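Local coordinates for protein endo-b-1,4-glucanase (Nasutitermes takasagoensis, PDB 1KS8) that probably hydrolyses internal beta-1,4-glucosidic linkages of cellulose, lichenin and cereal beta-glucans, as a family 9 glycosyl hydrolase, at residues 158-163 with 223-228; 214-219 with 262-267; 102-107 with 174-179; 70-75 with 93-98. All blocks are in the same frame, centred on the assembly; numbering follows the deposited sequence.

Contact 1. Residues 158-163 with 223-228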
loop_
_atom_site.group_PDB
_atom_site.type_symbol
_atom_site.label_atom_id
_atom_site.label_comp_id
_atom_site.label_asym_id
_atom_site.label_seq_id
_atom_site.Cartn_x
_atom_site.Cartn_y
_atom_site.Cartn_z
ATOM N N ALA A 158 6.084 -7.562 5.060
ATOM C CA ALA A 158 6.036 -6.213 5.608
ATOM C C ALA A 158 6.863 -6.129 6.886
ATOM O O ALA A 158 7.619 -5.177 7.089
ATOM C CB ALA A 158 4.589 -5.810 5.891
ATOM N N LEU A 159 6.721 -7.133 7.744
ATOM C CA LEU A 159 7.455 -7.161 9.004
ATOM C C LEU A 159 8.957 -7.299 8.770
ATOM O O LEU A 159 9.759 -6.634 9.431
ATOM C CB LEU A 159 6.938 -8.305 9.877
ATOM C CG LEU A 159 5.503 -8.113 10.376
ATOM C CD1 LEU A 159 4.980 -9.425 10.940
ATOM C CD2 LEU A 159 5.462 -7.020 11.430
ATOM N N ALA A 160 9.336 -8.147 7.819
ATOM C CA ALA A 160 10.747 -8.343 7.508
ATOM C C ALA A 160 11.332 -7.062 6.923
ATOM O O ALA A 160 12.428 -6.643 7.293
ATOM C CB ALA A 160 10.915 -9.500 6.526
ATOM N N ALA A 161 10.596 -6.432 6.013
ATOM C CA ALA A 161 11.064 -5.190 5.410
ATOM C C ALA A 161 11.205 -4.131 6.501
ATOM O O ALA A 161 12.194 -3.395 6.545
ATOM C CB ALA A 161 10.085 -4.723 4.338
ATOM N N ALA A 162 10.217 -4.060 7.388
ATOM C CA ALA A 162 10.260 -3.090 8.473
ATOM C C ALA A 162 11.441 -3.352 9.409
ATOM O O ALA A 162 12.036 -2.413 9.933
ATOM C CB ALA A 162 8.951 -3.118 9.258
ATOM N N SER A 163 11.788 -4.619 9.618
ATOM C CA SER A 163 12.906 -4.931 10.509
ATOM C C SER A 163 14.196 -4.323 9.967
ATOM O O SER A 163 15.080 -3.940 10.731
ATOM C CB SER A 163 13.062 -6.450 10.691
ATOM O OG SER A 163 13.634 -7.072 9.554
ATOM N N TYR A 223 14.996 -13.341 3.564
ATOM C CA TYR A 223 16.407 -13.548 3.265
ATOM C C TYR A 223 17.132 -12.210 3.381
ATOM O O TYR A 223 18.202 -12.117 3.981
ATOM C CB TYR A 223 16.597 -14.101 1.852
ATOM C CG TYR A 223 18.047 -14.135 1.425
ATOM C CD1 TYR A 223 18.986 -14.884 2.136
ATOM C CD2 TYR A 223 18.488 -13.397 0.326
ATOM C CE1 TYR A 223 20.329 -14.896 1.764
ATOM C CE2 TYR A 223 19.830 -13.404 -0.055
ATOM C CZ TYR A 223 20.743 -14.155 0.669
ATOM O OH TYR A 223 22.070 -14.160 0.301
ATOM N N ARG A 224 16.541 -11.170 2.806
ATOM C CA ARG A 224 17.144 -9.847 2.848
ATOM C C ARG A 224 17.321 -9.343 4.278
ATOM O O ARG A 224 18.312 -8.687 4.593
ATOM C CB ARG A 224 16.285 -8.854 2.057
ATOM C CG ARG A 224 16.904 -7.473 1.934
ATOM C CD ARG A 224 16.051 -6.546 1.088
ATOM N NE ARG A 224 16.785 -5.334 0.744
ATOM C CZ ARG A 224 16.399 -4.465 -0.182
ATOM N NH1 ARG A 224 15.277 -4.670 -0.860
ATOM N NH2 ARG A 224 17.151 -3.405 -0.448
ATOM N N ALA A 225 16.360 -9.662 5.139
ATOM C CA ALA A 225 16.382 -9.219 6.531
ATOM C C ALA A 225 17.226 -10.065 7.481
ATOM O O ALA A 225 17.568 -9.612 8.576
ATOM C CB ALA A 225 14.955 -9.139 7.061
ATOM N N THR A 226 17.568 -11.282 7.071
ATOM C CA THR A 226 18.338 -12.175 7.934
ATOM C C THR A 226 19.667 -12.653 7.366
ATOM O O THR A 226 20.574 -13.009 8.121
ATOM C CB THR A 226 17.521 -13.429 8.274
ATOM O OG1 THR A 226 17.267 -14.165 7.069
ATOM C CG2 THR A 226 16.199 -13.046 8.921
ATOM N N ASN A 227 19.775 -12.668 6.042
ATOM C CA ASN A 227 20.979 -13.140 5.364
ATOM C C ASN A 227 21.061 -14.650 5.578
ATOM O O ASN A 227 22.111 -15.266 5.394
ATOM C CB ASN A 227 22.233 -12.465 5.934
ATOM C CG ASN A 227 23.469 -12.725 5.092
ATOM O OD1 ASN A 227 24.595 -12.472 5.525
ATOM N ND2 ASN A 227 23.265 -13.220 3.877
ATOM N N ASP A 228 19.935 -15.237 5.971
ATOM C CA ASP A 228 19.845 -16.673 6.210
ATOM C C ASP A 228 19.558 -17.345 4.870
ATOM O O ASP A 228 18.440 -17.272 4.360
ATOM C CB ASP A 228 18.711 -16.966 7.193
ATOM C CG ASP A 228 18.742 -18.387 7.711
ATOM O OD1 ASP A 228 19.097 -19.297 6.933
ATOM O OD2 ASP A 228 18.401 -18.593 8.895
HETATM O O HOH W 1 16.485 -7.175 9.798
#

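Contact 2. Residues 214-219 with 262-267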
loop_
_atom_site.group_PDB
_atom_site.type_symbol
_atom_site.label_atom_id
_atom_site.label_comp_id
_atom_site.label_asym_id
_atom_site.label_seq_id
_atom_site.Cartn_x
_atom_site.Cartn_y
_atom_site.Cartn_z
ATOM N N GLU A 214 3.094 -14.826 -3.045
ATOM C CA GLU A 214 3.315 -14.276 -1.710
ATOM C C GLU A 214 4.355 -15.067 -0.925
ATOM O O GLU A 214 5.118 -14.501 -0.142
ATOM C CB GLU A 214 2.006 -14.252 -0.917
ATOM C CG GLU A 214 1.006 -13.214 -1.388
ATOM C CD GLU A 214 1.569 -11.814 -1.336
ATOM O OE1 GLU A 214 2.270 -11.495 -0.352
ATOM O OE2 GLU A 214 1.308 -11.031 -2.273
ATOM N N LEU A 215 4.374 -16.381 -1.120
ATOM C CA LEU A 215 5.337 -17.224 -0.421
ATOM C C LEU A 215 6.757 -16.886 -0.877
ATOM O O LEU A 215 7.684 -16.834 -0.069
ATOM C CB LEU A 215 5.030 -18.703 -0.678
ATOM C CG LEU A 215 3.728 -19.212 -0.048
ATOM C CD1 LEU A 215 3.471 -20.651 -0.475
ATOM C CD2 LEU A 215 3.822 -19.111 1.468
ATOM N N VAL A 216 6.918 -16.647 -2.174
ATOM C CA VAL A 216 8.226 -16.302 -2.726
ATOM C C VAL A 216 8.626 -14.903 -2.258
ATOM O O VAL A 216 9.771 -14.664 -1.876
ATOM C CB VAL A 216 8.198 -16.322 -4.273
ATOM C CG1 VAL A 216 9.580 -16.013 -4.819
ATOM C CG2 VAL A 216 7.718 -17.682 -4.773
ATOM N N TRP A 217 7.665 -13.985 -2.295
ATOM C CA TRP A 217 7.861 -12.597 -1.880
ATOM C C TRP A 217 8.311 -12.552 -0.417
ATOM O O TRP A 217 9.301 -11.898 -0.081
ATOM C CB TRP A 217 6.533 -11.853 -2.079
ATOM C CG TRP A 217 6.447 -10.398 -1.673
ATOM C CD1 TRP A 217 5.574 -9.865 -0.763
ATOM C CD2 TRP A 217 7.123 -9.280 -2.274
ATOM N NE1 TRP A 217 5.654 -8.495 -0.768
ATOM C CE2 TRP A 217 6.595 -8.106 -1.685
ATOM C CE3 TRP A 217 8.118 -9.154 -3.254
ATOM C CZ2 TRP A 217 7.025 -6.824 -2.047
ATOM C CZ3 TRP A 217 8.547 -7.874 -3.614
ATOM C CH2 TRP A 217 7.999 -6.729 -3.011
ATOM N N ALA A 218 7.590 -13.262 0.446
ATOM C CA ALA A 218 7.916 -13.307 1.869
ATOM C C ALA A 218 9.291 -13.929 2.113
ATOM O O ALA A 218 10.082 -13.420 2.910
ATOM C CB ALA A 218 6.846 -14.092 2.625
ATOM N N ALA A 219 9.574 -15.033 1.427
ATOM C CA ALA A 219 10.857 -15.707 1.587
ATOM C C ALA A 219 12.000 -14.791 1.168
ATOM O O ALA A 219 13.033 -14.729 1.834
ATOM C CB ALA A 219 10.886 -16.992 0.764
ATOM N N VAL A 262 12.257 -8.185 -9.457
ATOM C CA VAL A 262 13.253 -7.136 -9.309
ATOM C C VAL A 262 13.953 -7.264 -7.955
ATOM O O VAL A 262 15.122 -6.904 -7.816
ATOM C CB VAL A 262 12.620 -5.723 -9.483
ATOM C CG1 VAL A 262 11.840 -5.323 -8.244
ATOM C CG2 VAL A 262 13.704 -4.707 -9.807
ATOM N N LEU A 263 13.246 -7.808 -6.967
ATOM C CA LEU A 263 13.818 -8.001 -5.636
ATOM C C LEU A 263 14.863 -9.119 -5.705
ATOM O O LEU A 263 15.992 -8.953 -5.245
ATOM C CB LEU A 263 12.723 -8.390 -4.635
ATOM C CG LEU A 263 12.839 -7.944 -3.170
ATOM C CD1 LEU A 263 12.011 -8.892 -2.309
ATOM C CD2 LEU A 263 14.280 -7.938 -2.700
ATOM N N LEU A 264 14.481 -10.260 -6.275
ATOM C CA LEU A 264 15.408 -11.380 -6.396
ATOM C C LEU A 264 16.598 -11.034 -7.286
ATOM O O LEU A 264 17.700 -11.536 -7.073
ATOM C CB LEU A 264 14.689 -12.625 -6.934
ATOM C CG LEU A 264 13.818 -13.358 -5.907
ATOM C CD1 LEU A 264 13.068 -14.491 -6.580
ATOM C CD2 LEU A 264 14.693 -13.894 -4.780
ATOM N N ALA A 265 16.382 -10.176 -8.278
ATOM C CA ALA A 265 17.472 -9.775 -9.158
ATOM C C ALA A 265 18.531 -9.062 -8.320
ATOM O O ALA A 265 19.729 -9.273 -8.503
ATOM C CB ALA A 265 16.956 -8.847 -10.255
ATOM N N LYS A 266 18.083 -8.225 -7.391
ATOM C CA LYS A 266 19.001 -7.486 -6.533
ATOM C C LYS A 266 19.687 -8.385 -5.509
ATOM O O LYS A 266 20.883 -8.247 -5.250
ATOM C CB LYS A 266 18.259 -6.366 -5.801
ATOM C CG LYS A 266 19.153 -5.505 -4.919
ATOM C CD LYS A 266 18.366 -4.378 -4.265
ATOM C CE LYS A 266 19.286 -3.410 -3.536
ATOM N NZ LYS A 266 20.076 -4.080 -2.470
ATOM N N LEU A 267 18.927 -9.310 -4.933
ATOM C CA LEU A 267 19.448 -10.219 -3.916
ATOM C C LEU A 267 20.380 -11.314 -4.428
ATOM O O LEU A 267 21.265 -11.768 -3.699
ATOM C CB LEU A 267 18.287 -10.873 -3.160
ATOM C CG LEU A 267 17.350 -9.942 -2.387
ATOM C CD1 LEU A 267 16.214 -10.755 -1.788
ATOM C CD2 LEU A 267 18.121 -9.221 -1.294
#

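Contact 3. Residues 102-107 with 174-179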
loop_
_atom_site.group_PDB
_atom_site.type_symbol
_atom_site.label_atom_id
_atom_site.label_comp_id
_atom_site.label_asym_id
_atom_site.label_seq_id
_atom_site.Cartn_x
_atom_site.Cartn_y
_atom_site.Cartn_z
ATOM N N TYR A 102 0.367 -2.665 14.458
ATOM C CA TYR A 102 -0.926 -3.324 14.360
ATOM C C TYR A 102 -0.763 -4.795 13.978
ATOM O O TYR A 102 -1.421 -5.662 14.549
ATOM C CB TYR A 102 -1.806 -2.605 13.334
ATOM C CG TYR A 102 -3.096 -3.331 13.022
ATOM C CD1 TYR A 102 -4.128 -3.403 13.958
ATOM C CD2 TYR A 102 -3.271 -3.967 11.796
ATOM C CE1 TYR A 102 -5.307 -4.090 13.677
ATOM C CE2 TYR A 102 -4.443 -4.657 11.506
ATOM C CZ TYR A 102 -5.455 -4.714 12.448
ATOM O OH TYR A 102 -6.616 -5.390 12.158
ATOM N N PHE A 103 0.112 -5.088 13.019
ATOM C CA PHE A 103 0.314 -6.478 12.622
ATOM C C PHE A 103 0.768 -7.319 13.808
ATOM O O PHE A 103 0.402 -8.487 13.922
ATOM C CB PHE A 103 1.348 -6.590 11.497
ATOM C CG PHE A 103 0.996 -5.810 10.263
ATOM C CD1 PHE A 103 -0.332 -5.618 9.893
ATOM C CD2 PHE A 103 1.999 -5.288 9.458
ATOM C CE1 PHE A 103 -0.654 -4.915 8.735
ATOM C CE2 PHE A 103 1.689 -4.582 8.297
ATOM C CZ PHE A 103 0.358 -4.396 7.939
ATOM N N ILE A 104 1.577 -6.729 14.684
ATOM C CA ILE A 104 2.050 -7.447 15.862
ATOM C C ILE A 104 0.863 -7.811 16.757
ATOM O O ILE A 104 0.793 -8.925 17.277
ATOM C CB ILE A 104 3.083 -6.603 16.640
ATOM C CG1 ILE A 104 4.404 -6.582 15.865
ATOM C CG2 ILE A 104 3.294 -7.176 18.037
ATOM C CD1 ILE A 104 5.436 -5.622 16.423
ATOM N N LYS A 105 -0.072 -6.881 16.926
ATOM C CA LYS A 105 -1.256 -7.148 17.739
ATOM C C LYS A 105 -2.122 -8.215 17.077
ATOM O O LYS A 105 -2.646 -9.104 17.747
ATOM C CB LYS A 105 -2.101 -5.883 17.914
ATOM C CG LYS A 105 -1.453 -4.778 18.723
ATOM C CD LYS A 105 -2.443 -3.642 18.923
ATOM C CE LYS A 105 -1.822 -2.486 19.685
ATOM N NZ LYS A 105 -2.773 -1.351 19.844
ATOM N N ALA A 106 -2.276 -8.116 15.760
ATOM C CA ALA A 106 -3.094 -9.062 15.010
ATOM C C ALA A 106 -2.525 -10.479 15.031
ATOM O O ALA A 106 -3.248 -11.449 14.805
ATOM C CB ALA A 106 -3.262 -8.576 13.570
ATOM N N HIS A 107 -1.228 -10.592 15.292
ATOM C CA HIS A 107 -0.569 -11.894 15.364
ATOM C C HIS A 107 -0.757 -12.377 16.800
ATOM O O HIS A 107 0.173 -12.348 17.610
ATOM C CB HIS A 107 0.917 -11.744 15.058
ATOM C CG HIS A 107 1.627 -13.046 14.864
ATOM N ND1 HIS A 107 2.982 -13.191 15.068
ATOM C CD2 HIS A 107 1.174 -14.259 14.469
ATOM C CE1 HIS A 107 3.332 -14.437 14.809
ATOM N NE2 HIS A 107 2.255 -15.107 14.444
ATOM N N SER A 174 13.272 -3.857 15.878
ATOM C CA SER A 174 13.674 -4.605 14.695
ATOM C C SER A 174 13.665 -6.105 14.983
ATOM O O SER A 174 13.159 -6.893 14.186
ATOM C CB SER A 174 15.072 -4.167 14.251
ATOM O OG SER A 174 15.529 -4.943 13.160
ATOM N N ASN A 175 14.225 -6.495 16.125
ATOM C CA ASN A 175 14.269 -7.902 16.511
ATOM C C ASN A 175 12.863 -8.468 16.676
ATOM O O ASN A 175 12.580 -9.590 16.258
ATOM C CB ASN A 175 15.041 -8.072 17.823
ATOM C CG ASN A 175 16.531 -7.831 17.666
ATOM O OD1 ASN A 175 17.269 -7.791 18.650
ATOM N ND2 ASN A 175 16.981 -7.676 16.426
ATOM N N ASN A 176 11.989 -7.686 17.299
ATOM C CA ASN A 176 10.611 -8.101 17.525
ATOM C C ASN A 176 9.897 -8.298 16.192
ATOM O O ASN A 176 9.200 -9.289 15.991
ATOM C CB ASN A 176 9.890 -7.052 18.377
ATOM C CG ASN A 176 8.457 -7.430 18.682
ATOM O OD1 ASN A 176 8.151 -8.595 18.937
ATOM N ND2 ASN A 176 7.571 -6.441 18.677
ATOM N N LEU A 177 10.082 -7.351 15.280
ATOM C CA LEU A 177 9.472 -7.430 13.957
ATOM C C LEU A 177 9.896 -8.715 13.251
ATOM O O LEU A 177 9.072 -9.427 12.678
ATOM C CB LEU A 177 9.903 -6.233 13.110
ATOM C CG LEU A 177 9.337 -4.857 13.472
ATOM C CD1 LEU A 177 10.109 -3.780 12.729
ATOM C CD2 LEU A 177 7.857 -4.799 13.121
ATOM N N LEU A 178 11.192 -9.006 13.296
ATOM C CA LEU A 178 11.729 -10.192 12.641
ATOM C C LEU A 178 11.192 -11.492 13.230
ATOM O O LEU A 178 10.931 -12.444 12.497
ATOM C CB LEU A 178 13.259 -10.179 12.706
ATOM C CG LEU A 178 13.975 -11.213 11.833
ATOM C CD1 LEU A 178 13.587 -11.022 10.373
ATOM C CD2 LEU A 178 15.478 -11.061 12.006
ATOM N N THR A 179 11.027 -11.539 14.550
ATOM C CA THR A 179 10.505 -12.742 15.192
ATOM C C THR A 179 9.118 -13.048 14.636
ATOM O O THR A 179 8.823 -14.178 14.248
ATOM C CB THR A 179 10.414 -12.568 16.724
ATOM O OG1 THR A 179 11.736 -12.463 17.268
ATOM C CG2 THR A 179 9.705 -13.757 17.361
#

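Contact 4. Residues 70-75 with 93-98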
loop_
_atom_site.group_PDB
_atom_site.type_symbol
_atom_site.label_atom_id
_atom_site.label_comp_id
_atom_site.label_asym_id
_atom_site.label_seq_id
_atom_site.Cartn_x
_atom_site.Cartn_y
_atom_site.Cartn_z
ATOM N N THR A 70 4.639 -3.092 3.182
ATOM C CA THR A 70 5.822 -3.634 2.522
ATOM C C THR A 70 6.393 -2.658 1.501
ATOM O O THR A 70 7.593 -2.409 1.482
ATOM C CB THR A 70 5.513 -4.966 1.804
ATOM O OG1 THR A 70 4.893 -5.863 2.728
ATOM C CG2 THR A 70 6.801 -5.607 1.281
ATOM N N VAL A 71 5.532 -2.107 0.654
ATOM C CA VAL A 71 5.984 -1.177 -0.372
ATOM C C VAL A 71 6.528 0.124 0.224
ATOM O O VAL A 71 7.522 0.668 -0.266
ATOM C CB VAL A 71 4.850 -0.902 -1.384
ATOM C CG1 VAL A 71 5.272 0.168 -2.382
ATOM C CG2 VAL A 71 4.513 -2.197 -2.124
ATOM N N LEU A 72 5.898 0.622 1.284
ATOM C CA LEU A 72 6.398 1.839 1.911
ATOM C C LEU A 72 7.777 1.565 2.515
ATOM O O LEU A 72 8.694 2.368 2.361
ATOM C CB LEU A 72 5.437 2.334 2.999
ATOM C CG LEU A 72 4.111 2.943 2.530
ATOM C CD1 LEU A 72 3.350 3.438 3.747
ATOM C CD2 LEU A 72 4.360 4.096 1.551
ATOM N N ALA A 73 7.926 0.429 3.192
ATOM C CA ALA A 73 9.210 0.079 3.799
ATOM C C ALA A 73 10.268 -0.121 2.712
ATOM O O ALA A 73 11.416 0.286 2.864
ATOM C CB ALA A 73 9.066 -1.193 4.637
ATOM N N TRP A 74 9.866 -0.752 1.615
ATOM C CA TRP A 74 10.759 -1.016 0.490
ATOM C C TRP A 74 11.369 0.290 -0.025
ATOM O O TRP A 74 12.579 0.380 -0.247
ATOM C CB TRP A 74 9.958 -1.720 -0.607
ATOM C CG TRP A 74 10.731 -2.266 -1.770
ATOM C CD1 TRP A 74 12.086 -2.408 -1.881
ATOM C CD2 TRP A 74 10.171 -2.800 -2.973
ATOM N NE1 TRP A 74 12.402 -3.004 -3.082
ATOM C CE2 TRP A 74 11.243 -3.254 -3.771
ATOM C CE3 TRP A 74 8.861 -2.939 -3.453
ATOM C CZ2 TRP A 74 11.046 -3.840 -5.027
ATOM C CZ3 TRP A 74 8.665 -3.522 -4.702
ATOM C CH2 TRP A 74 9.753 -3.965 -5.472
ATOM N N GLY A 75 10.533 1.309 -0.202
ATOM C CA GLY A 75 11.025 2.589 -0.679
ATOM C C GLY A 75 11.908 3.274 0.347
ATOM O O GLY A 75 12.861 3.967 -0.006
ATOM N N ARG A 93 9.324 6.559 8.721
ATOM C CA ARG A 93 9.424 5.415 9.613
ATOM C C ARG A 93 8.126 5.255 10.399
ATOM O O ARG A 93 7.643 4.140 10.589
ATOM C CB ARG A 93 10.609 5.598 10.566
ATOM C CG ARG A 93 11.955 5.469 9.875
ATOM C CD ARG A 93 13.094 5.934 10.763
ATOM N NE ARG A 93 14.388 5.610 10.174
ATOM C CZ ARG A 93 15.543 6.135 10.567
ATOM N NH1 ARG A 93 15.570 7.021 11.553
ATOM N NH2 ARG A 93 16.671 5.766 9.976
ATOM N N LYS A 94 7.555 6.372 10.846
ATOM C CA LYS A 94 6.308 6.328 11.604
ATOM C C LYS A 94 5.167 5.729 10.789
ATOM O O LYS A 94 4.317 5.024 11.330
ATOM C CB LYS A 94 5.906 7.728 12.068
ATOM C CG LYS A 94 6.785 8.302 13.163
ATOM C CD LYS A 94 6.293 9.680 13.579
ATOM C CE LYS A 94 7.153 10.262 14.690
ATOM N NZ LYS A 94 7.155 9.386 15.892
ATOM N N ALA A 95 5.145 6.018 9.492
ATOM C CA ALA A 95 4.094 5.501 8.619
ATOM C C ALA A 95 4.168 3.980 8.537
ATOM O O ALA A 95 3.147 3.294 8.498
ATOM C CB ALA A 95 4.219 6.114 7.230
ATOM N N VAL A 96 5.383 3.452 8.513
ATOM C CA VAL A 96 5.573 2.012 8.459
ATOM C C VAL A 96 5.214 1.399 9.813
ATOM O O VAL A 96 4.479 0.411 9.888
ATOM C CB VAL A 96 7.039 1.665 8.114
ATOM C CG1 VAL A 96 7.288 0.173 8.302
ATOM C CG2 VAL A 96 7.340 2.068 6.680
ATOM N N LYS A 97 5.709 2.005 10.886
ATOM C CA LYS A 97 5.453 1.488 12.224
ATOM C C LYS A 97 3.976 1.497 12.604
ATOM O O LYS A 97 3.526 0.647 13.372
ATOM C CB LYS A 97 6.272 2.276 13.254
ATOM C CG LYS A 97 6.268 1.669 14.651
ATOM C CD LYS A 97 7.328 2.326 15.529
ATOM C CE LYS A 97 7.462 1.625 16.874
ATOM N NZ LYS A 97 6.230 1.732 17.700
ATOM N N TRP A 98 3.210 2.443 12.070
ATOM C CA TRP A 98 1.792 2.482 12.404
ATOM C C TRP A 98 1.139 1.185 11.940
ATOM O O TRP A 98 0.236 0.662 12.590
ATOM C CB TRP A 98 1.105 3.681 11.748
ATOM C CG TRP A 98 -0.224 3.964 12.367
ATOM C CD1 TRP A 98 -1.430 3.426 12.016
ATOM C CD2 TRP A 98 -0.466 4.773 13.522
ATOM N NE1 TRP A 98 -2.407 3.846 12.887
ATOM C CE2 TRP A 98 -1.842 4.674 13.822
ATOM C CE3 TRP A 98 0.350 5.571 14.336
ATOM C CZ2 TRP A 98 -2.423 5.343 14.906
ATOM C CZ3 TRP A 98 -0.227 6.235 15.415
ATOM C CH2 TRP A 98 -1.601 6.116 15.688
#

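Contact 1. Residues 158-163 with 223-228
Two helices of the (alpha/alpha)6 barrel, 149-165 and 212-226, meet here through the small residues Ala-160, Ser-163 and Ala-225. Alanines at the point of approach let the backbones come close: CA of Ala-160 lies 5.8 Å from CA of Ala-225, and the two CB methyls touch at 4.1 Å. The methyl of Ala-225 is the centre of the contact. It points at helix 149-165 and rests against the carbonyl O of Ala-160 at 3.6 Å and OG of Ser-163 at 3.5 Å. Those two oxygens are themselves joined, since Ser-163 holds its OG between the backbone N and the carbonyl carbon (chi1 75°) and donates back one turn to Ala-160 O over 2.6 Å, tilted 19° from the carbonyl plane. With its own proton committed there, the hydroxyl is an acceptor toward the gap between the helices. Replacing Ser-163 by an alanine is likely to leave Ala-160 O without its hydroxyl donor and a water between the helices with one anchor fewer. Beyond Ala-225 helix 212-226 stops in an ST turn, Thr-226 OG1 taking the N-H of Asp-228, whose OD1 in turn caps Thr-230 N at the start of helix 229-241. A water links the two segments, donating to Ser-163 OG and to Ala-225 O, each 2.9 Å from the water oxygen.

Contact 2. Residues 214-219 with 262-267
Trp-217 and Leu-263 carry this buried contact, their side chains crossing at about a right angle. The indole sets out away from helix 257-268, then swings its six-membered ring back: CG is trans to the backbone N (chi1 178°), which sends the ring out from helix 212-226 and carries its benzo end to the leucine. There CD1 of Leu-263 sits 3.8 Å from CZ3 and 4.0 Å from CE3 of Trp-217, approaching the ring obliquely. Val-216 and Leu-264 make a second crossing, also near perpendicular, and a lighter one: the valine branch CG1 meets CD1 of Leu-264 at 4.2 Å. The two pairs follow each other along both helices, and every touching atom is carbon. Because the side chains do the reaching, the backbones stay well apart, with CA of Trp-217 8.4 Å from CA of Leu-263.

The polar side of the indole faces elsewhere, NE1 being bonded to Glu-154 OE2 while Lys-256 makes a cation-pi contact with the ring. Lys-256 also forms a salt bridge with Glu-214, a ligand of the calcium site, so the tryptophan packs close to that site, which holds no ion here. Trp-74 of helix 62-78 and Trp-221 meet the same indole edge-to-face, and on the valine side Leu-238 and Tyr-239 of helix 229-241 close in against Val-216.

Contact 3. Residues 102-107 with 174-179
Ile-104 reaches across on an extended chain: CG1 lies trans to the carbonyl carbon (chi1 -73°) and CD1 continues outward (chi2 172°), making the delta methyl the atom that comes closest to segment 174-179. Asn-176 comes to meet it from the opposite direction, its CG trans to the backbone N (chi1 -179°), and presents the amide nitrogen. CD1 of Ile-104 stands 3.2 Å from ND2 of Asn-176, an unusually short approach to be read with caution; with no acceptor on the methyl it is not a hydrogen bond. The amide carbon CG of Asn-176 is farther back, at 4.2 Å from CD1 of Ile-104. On the buried side the partner is Leu-177, whose branch CD2 lies 4.2 Å from CD1 of Ile-104, the two side chains crossing nearly at right angles. The delta methyl thus bridges a polar amide and a leucine that itself packs on Leu-159 and Ala-162 of helix 149-165. Meanwhile the helices keep a comfortable separation, with 7.7 Å from CA of Ile-104 to CA of Leu-177.

Just past the end of helix 89-106, His-107 extends the interface through a hydrogen bond between its ND1 and ND1 of His-180, the residue that follows Thr-179. Away from the annotated sites, the contact is side-by-side helix packing of the kind that builds the (alpha/alpha)6 barrel of family 9 cellulases.

Contact 4. Residues 70-75 with 93-98
The side-chain contacts here are all apolar and centre mostly on Val-96, whose CG2 branch goes to helix 62-78. It touches CB of Leu-72 and CB of Ala-73, each at 4.2 Å from CG2 of Val-96. A looser meeting on the same face pairs CD1 of Leu-72 with CB of Ala-95 at 4.5 Å.

The second kind of contact is side chain against main chain. CG2 of Val-96 rests on the backbone of Ala-73, 3.9 Å from its N and 4.0 Å from its CA; the small alanine lets the methyl settle this close to the helix itself. The valine's torsion divides its labour, as CG1 is trans to the backbone N (chi1 170°) and turns instead to Ala-162 of helix 149-165.

The backbones run roughly antiparallel; the axes of the two short segments approach to 9.4 Å, with 151° between their directions. Besides their own helical bonds, some carbonyls are held from elsewhere: Ala-95 O by Tyr-52 OH, Val-71 O by Ser-423 OG.

Helix 149-165 packs on both, its Ala-161 on Ala-73 and its Ala-162 on Val-96, while helix 415-430 packs its Gln-422 against Leu-72.

From the N terminus, contact 4 closes first, a short loop of 17 residues that turns helix 62-78 back against helix 89-106. Contact 3 opens on the same helix 89-106, right after contact 4, and closes 66 residues on at helix 171-190. Contact 1 starts inside that span and ends beyond it, so the two cross; contact 2 crosses contact 1 in turn, both drawing on helix 212-226, and ends at helix 257-268. Contacts 2 and 3 stay apart, nearest atoms about 9 Å. Contact 4 also touches contacts 1 and 2, Thr-70 and Ala-73 meeting helix 149-165, and Trp-74 meeting Trp-217 and Val-262; it joins contact 3 only through the shared helix 89-106.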